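Local coordinates for RING finger protein unkempt homolog (Mus musculus, PDB 5ELK) that binds specific RNA sequences through clustered CCCH zinc fingers and represses translation to set the early shape of embryonic cortical neurons, at residues 95-100 / 110-115; 48-53 / 86-91; 37-42 / 65-70. One frame throughout, in Å; residues are numbered along the deposited sequence.

Contact 1 of 3, residues 95-100 / 110-115. With ZN (zinc ion), chain E; nucleotides of chain B.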
# COMPACT_ATOMS: atom_id res chain seq x y z
N THR A 95 2.43 11.40 6.96
CA THR A 95 1.34 12.10 7.63
C THR A 95 0.90 11.33 8.86
O THR A 95 0.75 10.11 8.83
CB THR A 95 0.11 12.24 6.70
OG1 THR A 95 0.48 12.97 5.52
CG2 THR A 95 -1.02 12.97 7.41
N LYS A 96 0.68 12.06 9.95
CA LYS A 96 0.28 11.48 11.22
C LYS A 96 -0.97 10.61 11.13
O LYS A 96 -1.97 11.01 10.55
CB LYS A 96 0.01 12.59 12.24
CG LYS A 96 1.19 13.50 12.52
CD LYS A 96 0.87 14.49 13.64
CE LYS A 96 -0.07 15.60 13.18
NZ LYS A 96 -0.91 16.15 14.29
N CYS A 97 -0.90 9.43 11.72
CA CYS A 97 -2.06 8.57 11.82
C CYS A 97 -3.08 9.15 12.81
O CYS A 97 -2.80 9.34 14.00
CB CYS A 97 -1.64 7.17 12.26
SG CYS A 97 -2.99 6.01 12.51
N ASN A 98 -4.27 9.42 12.30
CA ASN A 98 -5.31 10.07 13.08
C ASN A 98 -5.87 9.18 14.18
O ASN A 98 -6.15 9.64 15.28
CB ASN A 98 -6.44 10.50 12.14
CG ASN A 98 -6.94 11.88 12.43
OD1 ASN A 98 -8.10 12.07 12.77
ND2 ASN A 98 -6.06 12.87 12.29
N ASP A 99 -6.02 7.90 13.88
CA ASP A 99 -6.56 6.94 14.83
C ASP A 99 -5.65 6.83 16.04
O ASP A 99 -6.10 6.71 17.18
CB ASP A 99 -6.70 5.56 14.18
CG ASP A 99 -7.57 5.58 12.95
OD1 ASP A 99 -7.06 5.91 11.85
OD2 ASP A 99 -8.78 5.27 13.08
N MET A 100 -4.35 6.86 15.78
CA MET A 100 -3.36 6.73 16.83
C MET A 100 -3.37 8.00 17.68
O MET A 100 -3.21 7.94 18.90
CB MET A 100 -1.96 6.48 16.24
CG MET A 100 -0.82 6.47 17.27
SD MET A 100 -0.89 5.11 18.45
CE MET A 100 -0.35 3.72 17.45
N PRO A 110 1.01 -2.67 12.13
CA PRO A 110 2.24 -2.60 11.34
C PRO A 110 2.03 -2.35 9.84
O PRO A 110 3.01 -2.23 9.11
CB PRO A 110 2.88 -3.97 11.56
CG PRO A 110 1.72 -4.88 11.81
CD PRO A 110 0.69 -4.06 12.52
N PHE A 111 0.78 -2.25 9.41
CA PHE A 111 0.47 -2.07 8.00
C PHE A 111 -0.28 -0.78 7.78
O PHE A 111 -0.83 -0.54 6.70
CB PHE A 111 -0.32 -3.26 7.47
CG PHE A 111 0.41 -4.57 7.59
CD1 PHE A 111 1.75 -4.66 7.26
CD2 PHE A 111 -0.23 -5.70 8.05
CE1 PHE A 111 2.42 -5.86 7.38
CE2 PHE A 111 0.44 -6.90 8.17
CZ PHE A 111 1.77 -6.97 7.84
N CYS A 112 -0.29 0.07 8.80
CA CYS A 112 -0.78 1.42 8.64
C CYS A 112 0.20 2.15 7.75
O CYS A 112 1.42 1.99 7.90
CB CYS A 112 -0.87 2.14 9.99
SG CYS A 112 -1.68 3.76 9.91
N ALA A 113 -0.32 2.95 6.82
CA ALA A 113 0.52 3.71 5.88
C ALA A 113 0.83 5.10 6.42
O ALA A 113 1.52 5.89 5.77
CB ALA A 113 -0.16 3.82 4.51
N PHE A 114 0.32 5.39 7.62
CA PHE A 114 0.51 6.68 8.27
C PHE A 114 1.47 6.60 9.44
O PHE A 114 1.77 5.52 9.95
CB PHE A 114 -0.84 7.23 8.72
CG PHE A 114 -1.77 7.51 7.59
CD1 PHE A 114 -2.56 6.51 7.06
CD2 PHE A 114 -1.82 8.77 7.02
CE1 PHE A 114 -3.41 6.77 6.00
CE2 PHE A 114 -2.66 9.02 5.96
CZ PHE A 114 -3.46 8.02 5.46
N ALA A 115 1.95 7.75 9.88
CA ALA A 115 2.97 7.80 10.92
C ALA A 115 2.36 7.62 12.30
O ALA A 115 1.33 8.19 12.63
CB ALA A 115 3.74 9.11 10.83
ZN ZN E . -2.07 3.97 12.26
P A B 4 -6.62 8.94 0.32
OP1 A B 4 -7.34 8.24 -0.78
OP2 A B 4 -6.81 10.40 0.53
O5' A B 4 -6.97 8.21 1.69
C5' A B 4 -6.87 6.79 1.81
C4' A B 4 -7.48 6.27 3.09
O4' A B 4 -6.74 6.74 4.25
C3' A B 4 -8.94 6.64 3.35
O3' A B 4 -9.50 5.58 4.11
C2' A B 4 -8.81 7.84 4.28
O2' A B 4 -9.96 8.12 5.06
C1' A B 4 -7.63 7.39 5.14
N9 A B 4 -6.89 8.46 5.81
C8 A B 4 -6.55 9.69 5.31
N7 A B 4 -5.83 10.41 6.13
C5 A B 4 -5.67 9.61 7.26
C6 A B 4 -4.99 9.82 8.48
N6 A B 4 -4.35 10.95 8.78
N1 A B 4 -5.01 8.81 9.39
C2 A B 4 -5.67 7.68 9.07
N3 A B 4 -6.34 7.36 7.95
C4 A B 4 -6.30 8.39 7.07
P U B 3 -2.12 13.24 -0.63
OP1 U B 3 -3.02 13.85 0.39
OP2 U B 3 -0.74 13.76 -0.85
O5' U B 3 -1.99 11.71 -0.25
C5' U B 3 -2.20 10.70 -1.22
C4' U B 3 -2.88 9.50 -0.61
O4' U B 3 -1.96 8.85 0.32
C3' U B 3 -4.13 9.82 0.20
O3' U B 3 -5.04 8.72 0.12
C2' U B 3 -3.58 9.93 1.62
O2' U B 3 -4.53 9.76 2.64
C1' U B 3 -2.54 8.81 1.61
N1 U B 3 -1.47 8.94 2.62
C2 U B 3 -1.03 7.79 3.27
O2 U B 3 -1.47 6.67 3.04
N3 U B 3 -0.04 7.98 4.21
C4 U B 3 0.53 9.18 4.58
O4 U B 3 1.41 9.19 5.45
C5 U B 3 0.02 10.31 3.86
C6 U B 3 -0.93 10.17 2.94
P G B 5 -10.89 4.88 3.72
OP1 G B 5 -11.58 5.65 2.64
OP2 G B 5 -11.60 4.63 5.00
O5' G B 5 -10.43 3.45 3.18
C5' G B 5 -10.13 3.24 1.81
C4' G B 5 -9.35 1.97 1.60
O4' G B 5 -7.97 2.18 2.00
C3' G B 5 -9.84 0.75 2.39
O3' G B 5 -9.67 -0.43 1.61
C2' G B 5 -8.88 0.71 3.58
O2' G B 5 -8.71 -0.57 4.15
C1' G B 5 -7.59 1.21 2.95
N9 G B 5 -6.67 1.84 3.90
C8 G B 5 -6.87 3.02 4.59
N7 G B 5 -5.87 3.33 5.36
C5 G B 5 -4.96 2.29 5.19
C6 G B 5 -3.68 2.08 5.78
O6 G B 5 -3.09 2.78 6.60
N1 G B 5 -3.09 0.90 5.33
C2 G B 5 -3.66 0.04 4.42
N2 G B 5 -2.93 -1.04 4.11
N3 G B 5 -4.84 0.23 3.86
C4 G B 5 -5.43 1.37 4.29
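Phe114 meets Thr95 at the edge of its ring, where the Thr95 carbonyl oxygen lies in the ring plane, 3.4 Å from CD2. The two faces of that ring belong to the RNA. A4 of chain B lies over one, its C5 3.3 Å from Phe114 CZ, and U3 of chain B over the other, so the phenyl group is intercalated between consecutive bases. With CG anti to the carbonyl carbon (chi1 -64°), the ring swings out to the bases while CB stays against Cys97, 3.6 Å from its CB.

Two backbone bonds bridge the segments: Ala115 N donates to Thr95 O at 2.8 Å, and Cys97 N to Ala115 O at 2.7 Å. This is the compact core of a CCCH zinc finger. Cys97 SG (2.3 Å) and Cys112 SG (2.4 Å) bind the zinc ion, and Cys106 and His116 complete the site. Cys97 also N-caps the helix that follows, accepting a weak bond from Met100 N.

Backbone groups read the base edges. A4 of chain B gives N6 to Lys96 O and takes Asn98 N on N1, nearly straight at 174°. U3 of chain B spans Thr95 N and Ala113 O through its O4 and N3, and Ala113 N donates to O6 of G5 of chain B at 2.8 Å.

Contact 2 of 3, residues 48-53 / 86-91. With nucleotides of chain B.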
# COMPACT_ATOMS: atom_id res chain seq x y z
N HIS A 48 9.93 -0.98 -10.29
CA HIS A 48 9.18 -0.06 -11.12
C HIS A 48 9.21 1.31 -10.48
O HIS A 48 8.82 1.47 -9.32
CB HIS A 48 7.75 -0.54 -11.30
CG HIS A 48 7.65 -1.91 -11.89
ND1 HIS A 48 7.53 -3.05 -11.13
CD2 HIS A 48 7.69 -2.32 -13.18
CE1 HIS A 48 7.47 -4.10 -11.92
NE2 HIS A 48 7.57 -3.69 -13.17
N LYS A 49 9.67 2.29 -11.25
CA LYS A 49 9.76 3.65 -10.76
C LYS A 49 8.54 4.42 -11.23
O LYS A 49 8.39 4.68 -12.42
CB LYS A 49 11.04 4.32 -11.26
CG LYS A 49 12.01 4.70 -10.16
CD LYS A 49 13.18 3.73 -10.05
CE LYS A 49 13.11 2.85 -8.79
NZ LYS A 49 13.48 3.59 -7.54
N TYR A 50 7.67 4.75 -10.29
CA TYR A 50 6.50 5.54 -10.61
C TYR A 50 6.29 6.64 -9.59
O TYR A 50 6.75 6.55 -8.45
CB TYR A 50 5.25 4.65 -10.70
CG TYR A 50 5.06 3.70 -9.53
CD1 TYR A 50 4.33 4.09 -8.41
CD2 TYR A 50 5.58 2.42 -9.55
CE1 TYR A 50 4.13 3.22 -7.36
CE2 TYR A 50 5.39 1.56 -8.50
CZ TYR A 50 4.67 1.96 -7.40
OH TYR A 50 4.49 1.08 -6.36
N ARG A 51 5.60 7.69 -10.02
CA ARG A 51 5.33 8.85 -9.19
C ARG A 51 4.19 8.57 -8.20
O ARG A 51 3.41 7.63 -8.38
CB ARG A 51 4.99 10.06 -10.09
CG ARG A 51 6.18 10.95 -10.51
CD ARG A 51 7.52 10.20 -10.69
NE ARG A 51 7.98 10.18 -12.07
CZ ARG A 51 8.85 9.30 -12.56
NH1 ARG A 51 9.37 8.34 -11.80
NH2 ARG A 51 9.20 9.37 -13.83
N SER A 52 4.12 9.38 -7.14
CA SER A 52 3.07 9.23 -6.14
C SER A 52 1.68 9.49 -6.71
O SER A 52 0.69 8.95 -6.21
CB SER A 52 3.31 10.19 -4.96
OG SER A 52 3.38 11.53 -5.40
N SER A 53 1.60 10.31 -7.75
CA SER A 53 0.31 10.75 -8.27
C SER A 53 -0.48 9.60 -8.93
O SER A 53 0.12 8.72 -9.55
CB SER A 53 0.51 11.89 -9.28
OG SER A 53 1.59 11.61 -10.14
N GLN A 86 -0.49 4.85 -1.24
CA GLN A 86 -0.37 4.97 0.20
C GLN A 86 0.99 4.48 0.68
O GLN A 86 1.54 5.01 1.64
CB GLN A 86 -1.49 4.19 0.90
CG GLN A 86 -2.86 4.85 0.77
CD GLN A 86 -3.83 4.41 1.84
OE1 GLN A 86 -4.68 3.56 1.61
NE2 GLN A 86 -3.71 5.00 3.03
N PHE A 87 1.55 3.51 -0.03
CA PHE A 87 2.84 2.95 0.34
C PHE A 87 3.92 3.39 -0.63
O PHE A 87 4.93 2.71 -0.81
CB PHE A 87 2.73 1.43 0.39
CG PHE A 87 1.85 0.95 1.50
CD1 PHE A 87 0.49 0.86 1.32
CD2 PHE A 87 2.37 0.63 2.74
CE1 PHE A 87 -0.33 0.43 2.34
CE2 PHE A 87 1.56 0.20 3.76
CZ PHE A 87 0.21 0.10 3.56
N HIS A 88 3.72 4.55 -1.24
CA HIS A 88 4.76 5.12 -2.07
C HIS A 88 5.84 5.71 -1.16
O HIS A 88 5.52 6.31 -0.14
CB HIS A 88 4.19 6.20 -2.98
CG HIS A 88 5.14 6.63 -4.06
ND1 HIS A 88 6.07 7.64 -3.89
CD2 HIS A 88 5.32 6.16 -5.32
CE1 HIS A 88 6.76 7.78 -5.00
NE2 HIS A 88 6.33 6.90 -5.88
N PRO A 89 7.12 5.55 -1.53
CA PRO A 89 8.25 6.11 -0.77
C PRO A 89 8.08 7.56 -0.30
O PRO A 89 8.65 7.91 0.72
CB PRO A 89 9.40 6.03 -1.76
CG PRO A 89 9.10 4.81 -2.55
CD PRO A 89 7.60 4.77 -2.68
N GLU A 90 7.34 8.36 -1.05
CA GLU A 90 7.16 9.79 -0.76
C GLU A 90 5.86 10.06 -0.01
O GLU A 90 5.61 11.19 0.41
CB GLU A 90 7.17 10.60 -2.05
CG GLU A 90 8.45 10.52 -2.85
CD GLU A 90 8.40 11.39 -4.10
OE1 GLU A 90 9.47 11.58 -4.73
OE2 GLU A 90 7.31 11.88 -4.44
N ILE A 91 5.04 9.04 0.15
CA ILE A 91 3.72 9.18 0.77
C ILE A 91 3.72 8.48 2.13
O ILE A 91 3.11 8.96 3.08
CB ILE A 91 2.62 8.55 -0.12
CG1 ILE A 91 2.60 9.20 -1.52
CG2 ILE A 91 1.24 8.64 0.54
CD1 ILE A 91 2.22 10.67 -1.54
P U B 3 -2.12 13.24 -0.63
OP1 U B 3 -3.02 13.85 0.39
OP2 U B 3 -0.74 13.76 -0.85
O5' U B 3 -1.99 11.71 -0.25
C5' U B 3 -2.20 10.70 -1.22
C4' U B 3 -2.88 9.50 -0.61
O4' U B 3 -1.96 8.85 0.32
C3' U B 3 -4.13 9.82 0.20
O3' U B 3 -5.04 8.72 0.12
C2' U B 3 -3.58 9.93 1.62
O2' U B 3 -4.53 9.76 2.64
C1' U B 3 -2.54 8.81 1.61
N1 U B 3 -1.47 8.94 2.62
C2 U B 3 -1.03 7.79 3.27
O2 U B 3 -1.47 6.67 3.04
N3 U B 3 -0.04 7.98 4.21
C4 U B 3 0.53 9.18 4.58
O4 U B 3 1.41 9.19 5.45
C5 U B 3 0.02 10.31 3.86
C6 U B 3 -0.93 10.17 2.94
P G B 5 -10.89 4.88 3.72
OP1 G B 5 -11.58 5.65 2.64
OP2 G B 5 -11.60 4.63 5.00
O5' G B 5 -10.43 3.45 3.18
C5' G B 5 -10.13 3.24 1.81
C4' G B 5 -9.35 1.97 1.60
O4' G B 5 -7.97 2.18 2.00
C3' G B 5 -9.84 0.75 2.39
O3' G B 5 -9.67 -0.43 1.61
C2' G B 5 -8.88 0.71 3.58
O2' G B 5 -8.71 -0.57 4.15
C1' G B 5 -7.59 1.21 2.95
N9 G B 5 -6.67 1.84 3.90
C8 G B 5 -6.87 3.02 4.59
N7 G B 5 -5.87 3.33 5.36
C5 G B 5 -4.96 2.29 5.19
C6 G B 5 -3.68 2.08 5.78
O6 G B 5 -3.09 2.78 6.60
N1 G B 5 -3.09 0.90 5.33
C2 G B 5 -3.66 0.04 4.42
N2 G B 5 -2.93 -1.04 4.11
N3 G B 5 -4.84 0.23 3.86
C4 G B 5 -5.43 1.37 4.29
P A B 4 -6.62 8.94 0.32
OP1 A B 4 -7.34 8.24 -0.78
OP2 A B 4 -6.81 10.40 0.53
O5' A B 4 -6.97 8.21 1.69
C5' A B 4 -6.87 6.79 1.81
C4' A B 4 -7.48 6.27 3.09
O4' A B 4 -6.74 6.74 4.25
C3' A B 4 -8.94 6.64 3.35
O3' A B 4 -9.50 5.58 4.11
C2' A B 4 -8.81 7.84 4.28
O2' A B 4 -9.96 8.12 5.06
C1' A B 4 -7.63 7.39 5.14
N9 A B 4 -6.89 8.46 5.81
C8 A B 4 -6.55 9.69 5.31
N7 A B 4 -5.83 10.41 6.13
C5 A B 4 -5.67 9.61 7.26
C6 A B 4 -4.99 9.82 8.48
N6 A B 4 -4.35 10.95 8.78
N1 A B 4 -5.01 8.81 9.39
C2 A B 4 -5.67 7.68 9.07
N3 A B 4 -6.34 7.36 7.95
C4 A B 4 -6.30 8.39 7.07
O HOH W 1 4.13 2.25 -3.81
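His88 drives its imidazole against the backbone of Tyr50 and Ser52. Its CG stands anti to the backbone N (chi1 -167°), which carries the ring across to residues 50-52. Beyond CB, the ring begins at CG, which lies 3.9 Å from Ser52 CA. On one branch CD2 touches the phenol of Tyr50, 3.8 Å from CE1; the two side chains run antiparallel alongside each other, their ring planes inclined at 61°. On the other branch ND1 faces Ser52 CB and takes a hydrogen bond from Glu90 N at 3.2 Å, the donor tilted somewhat from the ring plane. CE1 has Tyr50 O at its edge and Ser52 N above one face. At the tip, NE2 donates to Tyr50 O at 2.6 Å, close to the ring plane and fairly straight. Both ring nitrogens are thus engaged, which fixes the rotation of the imidazole and is consistent with a neutral ring protonated on NE2.

Ser52 lies over one face, its CB making a CH-pi contact with the ring, while Pro89 CD sits near the rim of the opposite face. Ser52 CB also leans on Ile91 CD1 at 3.6 Å. The Tyr50 hydroxyl is held by Arg43 O and by a water that binds Phe87 O weakly.

Toward the RNA, Gln86 NE2 donates to O2 of U3 of chain B at 2.8 Å, and Ile91 CG2 packs on the same nucleotide. The arrangement is an interface between clustered CCCH zinc fingers: the segment leading up to the zinc ligand Cys55 is pinned to the chain running from His80 to Cys97, part of which also contacts RNA.

Contact 3 of 3, residues 37-42 / 65-70; sequences NSKDRR and GDPGKC. With ZN (zinc ion), chain D.
Ser38 and Lys39 touch the segment 65-67. Ser38 holds OG between its backbone N and carbonyl carbon (chi1 60°), a rotamer that aims the hydroxyl at Asp66 and gives a weak hydrogen bond to OD1 at 3.4 Å. The same oxygen rests 3.6 Å from Pro67 CD. Asp66 answers with a side chain that starts away from residues 37-42, yet its CG, anti to the backbone N (chi1 -172°), brings the carboxylate round to the serine.

Lys39 is bent at chi3 and chi4. Its CG lies 3.6 Å from Gly65 O and the chain folds over, so that CE also stays near that carbonyl, at 4.0 Å; the side chain crosses the proline ring at about a right angle. On Pro67 the exo CG sits 3.7 Å from Ser38 O. These are light, largely exposed touches.

Pro67 opens a type II beta turn that runs to Cys70 and brings its sulfur to the zinc ion, shared with Cys55, Cys76 and His80. The contact thus sets the tail of one CCCH finger beside the loop that follows strand 63-64, while Arg42 continues toward helix 82-86.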
# COMPACT_ATOMS: atom_id res chain seq x y z
N ASN A 37 -6.14 -9.25 -5.45
CA ASN A 37 -6.65 -8.88 -6.77
C ASN A 37 -5.78 -7.81 -7.41
O ASN A 37 -4.71 -7.46 -6.90
CB ASN A 37 -8.11 -8.43 -6.67
CG ASN A 37 -8.35 -7.42 -5.56
OD1 ASN A 37 -7.93 -6.27 -5.65
ND2 ASN A 37 -9.05 -7.84 -4.52
N SER A 38 -6.23 -7.29 -8.55
CA SER A 38 -5.47 -6.29 -9.31
C SER A 38 -5.52 -4.95 -8.60
O SER A 38 -4.55 -4.20 -8.61
CB SER A 38 -6.03 -6.16 -10.73
OG SER A 38 -7.39 -5.75 -10.71
N LYS A 39 -6.67 -4.66 -7.99
CA LYS A 39 -6.90 -3.39 -7.29
C LYS A 39 -6.22 -3.33 -5.92
O LYS A 39 -6.22 -2.29 -5.26
CB LYS A 39 -8.40 -3.13 -7.17
CG LYS A 39 -9.04 -2.65 -8.47
CD LYS A 39 -10.55 -2.83 -8.50
CE LYS A 39 -11.31 -1.60 -8.03
NZ LYS A 39 -11.27 -1.44 -6.55
N ASP A 40 -5.63 -4.45 -5.51
CA ASP A 40 -4.96 -4.62 -4.22
C ASP A 40 -3.46 -4.69 -4.46
O ASP A 40 -2.64 -4.56 -3.54
CB ASP A 40 -5.46 -5.93 -3.60
CG ASP A 40 -5.11 -6.07 -2.14
OD1 ASP A 40 -5.08 -5.05 -1.43
OD2 ASP A 40 -4.88 -7.22 -1.70
N ARG A 41 -3.10 -4.90 -5.72
CA ARG A 41 -1.73 -5.19 -6.10
C ARG A 41 -0.86 -3.94 -6.03
O ARG A 41 -1.33 -2.82 -6.17
CB ARG A 41 -1.69 -5.76 -7.51
CG ARG A 41 -0.31 -6.12 -8.01
CD ARG A 41 -0.40 -6.97 -9.25
NE ARG A 41 0.36 -6.40 -10.36
CZ ARG A 41 1.66 -6.56 -10.53
NH1 ARG A 41 2.37 -7.28 -9.67
NH2 ARG A 41 2.26 -6.00 -11.57
N ARG A 42 0.43 -4.17 -5.82
CA ARG A 42 1.40 -3.10 -5.73
C ARG A 42 2.68 -3.51 -6.46
O ARG A 42 3.29 -4.52 -6.14
CB ARG A 42 1.70 -2.80 -4.26
CG ARG A 42 2.84 -1.85 -4.02
CD ARG A 42 2.71 -1.20 -2.65
NE ARG A 42 3.82 -0.30 -2.35
CZ ARG A 42 4.94 -0.67 -1.74
NH1 ARG A 42 5.11 -1.92 -1.36
NH2 ARG A 42 5.89 0.22 -1.50
N GLY A 65 -10.27 2.33 -10.18
CA GLY A 65 -10.90 1.40 -11.10
C GLY A 65 -9.96 0.27 -11.45
O GLY A 65 -8.93 0.11 -10.81
N ASP A 66 -10.31 -0.52 -12.46
CA ASP A 66 -9.48 -1.64 -12.87
C ASP A 66 -8.19 -1.06 -13.48
O ASP A 66 -8.28 -0.19 -14.34
CB ASP A 66 -10.25 -2.49 -13.89
CG ASP A 66 -9.54 -3.78 -14.22
OD1 ASP A 66 -8.73 -4.25 -13.39
OD2 ASP A 66 -9.81 -4.33 -15.32
N PRO A 67 -7.01 -1.48 -12.99
CA PRO A 67 -5.74 -0.97 -13.53
C PRO A 67 -5.47 -1.38 -14.98
O PRO A 67 -4.74 -0.67 -15.67
CB PRO A 67 -4.69 -1.58 -12.60
CG PRO A 67 -5.43 -1.86 -11.34
CD PRO A 67 -6.76 -2.33 -11.81
N GLY A 68 -6.00 -2.52 -15.42
CA GLY A 68 -6.08 -2.78 -16.85
C GLY A 68 -6.96 -1.66 -17.36
O GLY A 68 -7.72 -1.12 -16.58
N LYS A 69 -6.89 -1.31 -18.64
CA LYS A 69 -7.58 -0.12 -19.18
C LYS A 69 -6.70 1.10 -19.01
O LYS A 69 -7.08 2.20 -19.40
CB LYS A 69 -8.97 0.14 -18.57
CG LYS A 69 -9.92 -1.05 -18.64
CD LYS A 69 -11.29 -0.75 -18.05
CE LYS A 69 -12.32 -1.79 -18.50
NZ LYS A 69 -12.57 -1.76 -19.97
N CYS A 70 -5.53 0.91 -18.40
CA CYS A 70 -4.41 1.76 -18.70
C CYS A 70 -3.52 1.01 -19.68
O CYS A 70 -2.99 -0.05 -19.36
CB CYS A 70 -3.60 2.17 -17.48
SG CYS A 70 -2.25 3.25 -17.98
ZN ZN D . -1.30 4.08 -15.94

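How the contacts relate
Contacts 3 and 2 are interleaved in sequence, and contact 1 comes after both. Contact 3 joins the first finger of this fragment to the second, contact 2 joins the second finger to the segment 86-91, and contact 1 lies within the third. Centres of contacts 2 and 3 are about 15 Å apart, and Arg42 NH2 reaches Phe87 O between them in a weak hydrogen bond. Contacts 1 and 2, about 17 Å apart between centres, meet where Gln86 and Phe87, at the end of helix 82-86, pack on Ala113 and Phe114. Contacts 1 and 3 lie on opposite sides of the chain's centre. The contacts thus connect the three fingers in sequence, with U3 of chain B bound jointly by contacts 1 and 2.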